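Local structure of restriction endonuclease EcoP15I, restriction subunit (4ZCF) at residues I478-L489 and L504-N512; L692-L700 and T762-I770. The protein works with the Mod subunits as an ATP-dependent restriction enzyme that recognises two inversely oriented 5'-CAGCAG-3' sites and cleaves DNA 25-27 base pairs downstream of one. All blocks are in the same frame, centred on the assembly; numbering follows the deposited sequence.

How the interactions relate
The two interactions come one after the other along the chain and share no helix, strand or sheet. Interaction 1 belongs to the helicase-like domain: a loop running from strand 497-501 to strand 513-518 of the second seven-stranded parallel sheet is covered by helices 475-483 and 485-488, and Asp509 of that loop touches the bound AMP. Interaction 2 follows later in the chain, where helices 688-701 and 760-769 pack in a largely helical region away from the nucleotide. The centres lie about 51 Å apart, and the nearest atoms about 36 Å. Interaction 1 thus lies beside the nucleotide cleft; interaction 2 lies far from it, where helix 760-769 also meets another chain.

Interaction 1 (I478-L489 and L504-N512); sequences INEILHDKELLL and LREGWDNPN
Ile481 lies across Trp508 at about a right angle, its CG2 methyl 3.8 Å from the centroid of the six-membered ring and 6° off the ring normal, a CH-pi contact. Because CG2 sits anti to the backbone N (chi1 of CG1 -69°), the methyl comes down on the face while CD1 reaches NE1 of Trp508, at 3.9 Å. A beta-branched residue suits this place, since its two arms can spread over one indole. NE1 bonds to Ser500 OG, which helps fix the ring. One turn earlier, Ile478 lays CG1 3.7 Å from Gly507 CA; a side chain on Gly507 would run into it, so glycine fits here. Ile478 CD1 meets Leu504 CD2 at 3.9 Å, the two side chains sliding past each other, and Ile478 also touches Ser118 and Ala121 of helix 117-128. The loop 504-512 joins two strands of the second RecA-like sheet, and its sequence and position are consistent with helicase motif V; Asp509 touches AMP. Farther along, Leu489 rests CD2 against two asparagines, 3.3 Å from Asn510 OD1 and 3.6 Å from Asn512 CB. Asn510 OD1 takes a weak bond from Asn512 N; the Asn512 side chain gives ND2 to Lys397 O and takes the Val540 N-H on OD1.

Interaction 2 (L692-L700 and T762-I770); sequences LSIFKSFML and TLHKVFCDI
Lys696 reaches over to Asp769, its NZ 3.0 Å from OD2 in a salt bridge whose hydrogen bond is weak. CG stands anti to the backbone N (chi1 -179°), and bends at chi2 and chi3 then swing the amine across to the carboxylate, while the aliphatic part packs on Ile770, CG to CD1 3.8 Å. A lysine suits this border, greasy along its length and charged at its end. Deeper in, Val766 sets CG2 in the plane of the Phe695 ring, at its edge, 3.5 Å from CD2. Met699 packs CE 3.6 Å from Phe767 CE1, and its SD, 5.5 Å from the ring centroid and at the edge, makes a Met-aromatic contact. Leu692 forks at the other end: CD2 lies 3.7 Å from Val766 CG1, and CD1 packs against Thr762 CB and Lys765 CD. Cut back to an alanine, this position has neither branch, and a gap is likely to open beside Val766, Thr762 and Lys765. The helix axes pass 9.8 Å apart at -48°, near enough for such branched and aromatic side chains to interlock. Phe695 also packs on helix 782-798, edge-to-face with Phe792, whereas Leu763 and Phe767 rest on helix 745-756, within a cluster of helices.

Interaction 1 (I478-L489 and L504-N512)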
# COMPACT_ATOMS: atom_id res chain seq x y z
N ILE C 478 5.68 22.35 6.69
CA ILE C 478 6.84 22.62 5.84
C ILE C 478 6.55 22.14 4.42
O ILE C 478 6.91 22.82 3.46
CB ILE C 478 8.15 22.05 6.47
CG1 ILE C 478 8.93 23.16 7.20
CG2 ILE C 478 9.07 21.34 5.46
CD1 ILE C 478 8.91 23.05 8.68
N ASN C 479 5.85 20.99 4.29
CA ASN C 479 5.45 20.44 2.99
C ASN C 479 4.50 21.39 2.25
O ASN C 479 4.67 21.61 1.05
CB ASN C 479 4.81 19.07 3.18
N GLU C 480 3.55 22.02 2.98
CA GLU C 480 2.58 22.98 2.46
C GLU C 480 3.26 24.25 1.93
O GLU C 480 2.79 24.81 0.94
CB GLU C 480 1.52 23.32 3.52
CG GLU C 480 0.20 23.79 2.93
CD GLU C 480 -1.02 23.71 3.83
OE1 GLU C 480 -0.86 23.48 5.06
OE2 GLU C 480 -2.15 23.89 3.31
N ILE C 481 4.37 24.69 2.59
CA ILE C 481 5.19 25.85 2.19
C ILE C 481 5.84 25.54 0.82
O ILE C 481 5.72 26.32 -0.12
CB ILE C 481 6.26 26.19 3.27
CG1 ILE C 481 5.61 26.75 4.56
CG2 ILE C 481 7.33 27.16 2.73
CD1 ILE C 481 6.43 26.54 5.84
N LEU C 482 6.49 24.37 0.74
CA LEU C 482 7.19 23.84 -0.44
C LEU C 482 6.23 23.61 -1.60
O LEU C 482 6.63 23.77 -2.76
CB LEU C 482 7.91 22.54 -0.06
CG LEU C 482 9.38 22.62 0.40
CD1 LEU C 482 9.61 23.63 1.54
CD2 LEU C 482 9.82 21.29 0.89
N HIS C 483 4.97 23.26 -1.29
CA HIS C 483 3.91 23.04 -2.27
C HIS C 483 3.48 24.36 -2.90
O HIS C 483 3.44 24.46 -4.13
CB HIS C 483 2.72 22.37 -1.60
N ASP C 484 3.21 25.39 -2.06
CA ASP C 484 2.77 26.74 -2.46
C ASP C 484 3.87 27.63 -3.06
O ASP C 484 3.58 28.78 -3.41
CB ASP C 484 2.10 27.44 -1.28
N LYS C 485 5.11 27.10 -3.21
CA LYS C 485 6.28 27.81 -3.74
C LYS C 485 6.10 28.43 -5.14
O LYS C 485 6.36 29.62 -5.30
CB LYS C 485 7.54 26.93 -3.67
CG LYS C 485 8.82 27.73 -3.45
CD LYS C 485 10.06 26.87 -3.62
CE LYS C 485 11.30 27.71 -3.77
NZ LYS C 485 12.45 26.90 -4.25
N GLU C 486 5.65 27.64 -6.13
CA GLU C 486 5.42 28.11 -7.51
C GLU C 486 4.26 29.09 -7.58
O GLU C 486 4.22 29.94 -8.47
CB GLU C 486 5.15 26.92 -8.43
N LEU C 487 3.31 28.96 -6.63
CA LEU C 487 2.13 29.81 -6.50
C LEU C 487 2.53 31.19 -6.01
O LEU C 487 2.20 32.17 -6.67
CB LEU C 487 1.08 29.17 -5.58
CG LEU C 487 0.53 27.82 -6.04
CD1 LEU C 487 -0.15 27.09 -4.89
CD2 LEU C 487 -0.42 27.97 -7.22
N LEU C 488 3.32 31.27 -4.91
CA LEU C 488 3.81 32.53 -4.33
C LEU C 488 4.63 33.38 -5.30
O LEU C 488 4.58 34.61 -5.19
CB LEU C 488 4.65 32.29 -3.06
CG LEU C 488 3.95 32.27 -1.69
CD1 LEU C 488 4.98 32.10 -0.57
CD2 LEU C 488 3.11 33.56 -1.45
N LEU C 489 5.39 32.75 -6.20
CA LEU C 489 6.25 33.45 -7.16
C LEU C 489 5.48 33.93 -8.41
O LEU C 489 5.99 34.78 -9.15
CB LEU C 489 7.48 32.59 -7.54
CG LEU C 489 8.34 32.05 -6.37
CD1 LEU C 489 9.11 30.81 -6.78
CD2 LEU C 489 9.29 33.08 -5.86
N LEU C 504 8.87 27.14 12.06
CA LEU C 504 8.84 26.75 10.64
C LEU C 504 9.94 27.39 9.78
O LEU C 504 10.01 27.10 8.58
CB LEU C 504 7.46 27.05 10.01
CG LEU C 504 6.21 26.47 10.68
CD1 LEU C 504 4.96 26.92 9.95
CD2 LEU C 504 6.27 24.94 10.75
N ARG C 505 10.80 28.23 10.38
CA ARG C 505 11.89 28.96 9.72
C ARG C 505 12.76 28.12 8.79
O ARG C 505 13.19 28.62 7.74
CB ARG C 505 12.75 29.73 10.73
CG ARG C 505 13.62 28.84 11.62
CD ARG C 505 14.11 29.59 12.83
NE ARG C 505 14.79 28.72 13.79
CZ ARG C 505 14.18 28.08 14.78
NH1 ARG C 505 12.87 28.21 14.97
NH2 ARG C 505 14.88 27.31 15.61
N GLU C 506 13.00 26.85 9.16
CA GLU C 506 13.83 25.89 8.43
C GLU C 506 13.30 25.53 7.05
O GLU C 506 14.04 25.02 6.22
CB GLU C 506 14.02 24.63 9.27
N GLY C 507 12.02 25.80 6.83
CA GLY C 507 11.32 25.53 5.58
C GLY C 507 11.24 26.72 4.64
O GLY C 507 10.50 26.68 3.66
N TRP C 508 12.01 27.76 4.92
CA TRP C 508 12.03 28.90 4.04
C TRP C 508 13.37 29.02 3.36
O TRP C 508 14.37 29.17 4.00
CB TRP C 508 11.70 30.15 4.83
CG TRP C 508 10.30 30.11 5.27
CD1 TRP C 508 9.84 29.72 6.47
CD2 TRP C 508 9.16 30.42 4.48
NE1 TRP C 508 8.48 29.79 6.50
CE2 TRP C 508 8.04 30.21 5.28
CE3 TRP C 508 8.98 30.86 3.18
CZ2 TRP C 508 6.77 30.42 4.82
CZ3 TRP C 508 7.73 31.07 2.74
CH2 TRP C 508 6.64 30.86 3.55
N ASP C 509 13.38 28.93 2.05
CA ASP C 509 14.53 29.33 1.30
C ASP C 509 14.09 29.81 -0.05
O ASP C 509 14.38 29.19 -1.06
CB ASP C 509 15.49 28.15 1.18
CG ASP C 509 16.82 28.55 0.61
OD1 ASP C 509 17.05 29.73 0.41
OD2 ASP C 509 17.64 27.67 0.36
N ASN C 510 13.42 30.94 -0.08
CA ASN C 510 12.72 31.35 -1.26
C ASN C 510 13.53 32.44 -1.85
O ASN C 510 13.89 33.34 -1.16
CB ASN C 510 11.37 31.90 -0.84
CG ASN C 510 10.45 32.14 -2.00
OD1 ASN C 510 10.68 33.00 -2.83
ND2 ASN C 510 9.40 31.36 -2.08
N PRO C 511 13.88 32.35 -3.12
CA PRO C 511 14.80 33.38 -3.66
C PRO C 511 14.21 34.80 -3.68
O PRO C 511 14.94 35.75 -3.44
CB PRO C 511 15.11 32.86 -5.07
CG PRO C 511 13.95 31.99 -5.43
CD PRO C 511 13.49 31.36 -4.15
N ASN C 512 12.87 34.92 -3.92
CA ASN C 512 12.15 36.19 -3.98
C ASN C 512 11.77 36.82 -2.62
O ASN C 512 11.07 37.84 -2.61
CB ASN C 512 10.96 36.14 -4.95
CG ASN C 512 11.34 36.13 -6.42
OD1 ASN C 512 12.40 35.62 -6.83
ND2 ASN C 512 10.45 36.64 -7.27

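Interaction 2 (L692-L700 and T762-I770)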
# COMPACT_ATOMS: atom_id res chain seq x y z
N LEU C 692 33.28 18.45 -42.51
CA LEU C 692 33.91 17.18 -42.16
C LEU C 692 35.44 17.30 -42.22
O LEU C 692 36.12 16.87 -41.29
CB LEU C 692 33.40 16.09 -43.14
CG LEU C 692 33.49 14.64 -42.66
CD1 LEU C 692 32.18 13.94 -42.85
CD2 LEU C 692 34.56 13.89 -43.41
N SER C 693 35.96 17.94 -43.30
CA SER C 693 37.38 18.16 -43.54
C SER C 693 38.02 19.14 -42.54
O SER C 693 39.20 19.00 -42.24
CB SER C 693 37.62 18.60 -44.98
OG SER C 693 37.04 19.86 -45.26
N ILE C 694 37.24 20.11 -42.02
CA ILE C 694 37.71 21.10 -41.04
C ILE C 694 37.91 20.43 -39.67
O ILE C 694 38.94 20.66 -39.02
CB ILE C 694 36.78 22.35 -41.02
CG1 ILE C 694 36.76 23.04 -42.40
CG2 ILE C 694 37.17 23.33 -39.90
CD1 ILE C 694 35.47 23.82 -42.75
N PHE C 695 36.96 19.57 -39.26
CA PHE C 695 37.04 18.82 -38.00
C PHE C 695 38.13 17.70 -38.06
O PHE C 695 38.72 17.36 -37.04
CB PHE C 695 35.66 18.29 -37.55
CG PHE C 695 35.69 17.53 -36.24
CD1 PHE C 695 35.84 18.20 -35.03
CD2 PHE C 695 35.62 16.14 -36.22
CE1 PHE C 695 35.93 17.49 -33.83
CE2 PHE C 695 35.71 15.44 -35.02
CZ PHE C 695 35.87 16.11 -33.83
N LYS C 696 38.39 17.16 -39.28
CA LYS C 696 39.40 16.13 -39.55
C LYS C 696 40.82 16.71 -39.36
O LYS C 696 41.66 16.06 -38.74
CB LYS C 696 39.22 15.55 -40.97
CG LYS C 696 40.22 14.45 -41.36
CD LYS C 696 39.57 13.26 -42.07
CE LYS C 696 39.30 13.48 -43.54
NZ LYS C 696 38.62 12.30 -44.15
N SER C 697 41.07 17.93 -39.89
CA SER C 697 42.34 18.65 -39.80
C SER C 697 42.72 18.87 -38.33
O SER C 697 43.85 18.54 -37.95
CB SER C 697 42.26 19.98 -40.55
OG SER C 697 42.04 19.76 -41.93
N PHE C 698 41.77 19.39 -37.52
CA PHE C 698 41.93 19.62 -36.08
C PHE C 698 42.23 18.28 -35.36
O PHE C 698 43.07 18.24 -34.46
CB PHE C 698 40.68 20.30 -35.48
CG PHE C 698 40.34 19.86 -34.07
CD1 PHE C 698 41.03 20.38 -32.98
CD2 PHE C 698 39.37 18.89 -33.84
CE1 PHE C 698 40.77 19.92 -31.69
CE2 PHE C 698 39.09 18.46 -32.54
CZ PHE C 698 39.78 18.98 -31.47
N MET C 699 41.51 17.22 -35.75
CA MET C 699 41.65 15.89 -35.17
C MET C 699 43.04 15.27 -35.37
O MET C 699 43.56 14.63 -34.45
CB MET C 699 40.54 14.96 -35.69
CG MET C 699 40.01 14.01 -34.65
SD MET C 699 39.35 14.83 -33.18
CE MET C 699 39.55 13.55 -32.04
N LEU C 700 43.64 15.47 -36.57
CA LEU C 700 44.97 14.97 -36.95
C LEU C 700 46.10 15.79 -36.29
O LEU C 700 47.10 15.21 -35.87
CB LEU C 700 45.13 14.95 -38.48
CG LEU C 700 44.22 13.99 -39.27
CD1 LEU C 700 44.02 14.48 -40.69
CD2 LEU C 700 44.77 12.58 -39.27
N THR C 762 28.95 12.75 -39.06
CA THR C 762 30.20 13.39 -39.50
C THR C 762 31.37 13.14 -38.52
O THR C 762 32.52 13.09 -38.96
CB THR C 762 29.98 14.85 -39.90
OG1 THR C 762 29.61 15.58 -38.74
CG2 THR C 762 28.93 15.00 -41.01
N LEU C 763 31.05 12.94 -37.21
CA LEU C 763 32.01 12.61 -36.15
C LEU C 763 32.44 11.16 -36.35
O LEU C 763 33.61 10.82 -36.22
CB LEU C 763 31.35 12.74 -34.76
CG LEU C 763 31.10 14.14 -34.22
CD1 LEU C 763 30.26 14.11 -32.96
CD2 LEU C 763 32.39 14.87 -33.97
N HIS C 764 31.47 10.29 -36.68
CA HIS C 764 31.70 8.88 -36.94
C HIS C 764 32.53 8.68 -38.23
O HIS C 764 33.39 7.81 -38.27
CB HIS C 764 30.35 8.16 -37.01
CG HIS C 764 30.43 6.74 -37.45
ND1 HIS C 764 30.99 5.76 -36.64
CD2 HIS C 764 29.99 6.17 -38.59
CE1 HIS C 764 30.90 4.64 -37.33
NE2 HIS C 764 30.30 4.83 -38.51
N LYS C 765 32.26 9.49 -39.27
CA LYS C 765 32.94 9.43 -40.56
C LYS C 765 34.43 9.75 -40.43
O LYS C 765 35.25 9.00 -40.97
CB LYS C 765 32.27 10.35 -41.60
CG LYS C 765 31.15 9.67 -42.38
CD LYS C 765 30.33 10.68 -43.18
CE LYS C 765 28.91 10.22 -43.45
NZ LYS C 765 28.84 9.08 -44.40
N VAL C 766 34.78 10.84 -39.70
CA VAL C 766 36.16 11.24 -39.47
C VAL C 766 36.90 10.19 -38.64
O VAL C 766 37.95 9.72 -39.09
CB VAL C 766 36.34 12.68 -38.93
CG1 VAL C 766 35.95 13.72 -39.97
CG2 VAL C 766 35.59 12.91 -37.63
N PHE C 767 36.30 9.73 -37.52
CA PHE C 767 36.87 8.69 -36.65
C PHE C 767 37.11 7.37 -37.41
O PHE C 767 38.02 6.62 -37.05
CB PHE C 767 36.00 8.46 -35.40
CG PHE C 767 35.89 9.61 -34.41
CD1 PHE C 767 36.90 10.56 -34.30
CD2 PHE C 767 34.80 9.71 -33.55
CE1 PHE C 767 36.79 11.61 -33.38
CE2 PHE C 767 34.69 10.76 -32.63
CZ PHE C 767 35.69 11.70 -32.55
N CYS C 768 36.34 7.11 -38.48
CA CYS C 768 36.49 5.93 -39.32
C CYS C 768 37.74 6.07 -40.18
O CYS C 768 38.51 5.11 -40.30
CB CYS C 768 35.25 5.70 -40.18
SG CYS C 768 33.95 4.75 -39.35
N ASP C 769 37.95 7.27 -40.77
CA ASP C 769 39.10 7.63 -41.61
C ASP C 769 40.39 7.69 -40.76
O ASP C 769 41.35 6.95 -41.03
CB ASP C 769 38.84 8.99 -42.30
CG ASP C 769 37.74 8.98 -43.35
OD1 ASP C 769 37.75 8.06 -44.21
OD2 ASP C 769 36.91 9.91 -43.34
N ILE C 770 40.39 8.54 -39.71
CA ILE C 770 41.46 8.81 -38.75
C ILE C 770 42.18 7.55 -38.21
O ILE C 770 41.53 6.53 -37.94
CB ILE C 770 40.93 9.80 -37.66
CG1 ILE C 770 41.70 11.12 -37.62
CG2 ILE C 770 40.69 9.20 -36.27
CD1 ILE C 770 41.02 12.23 -38.34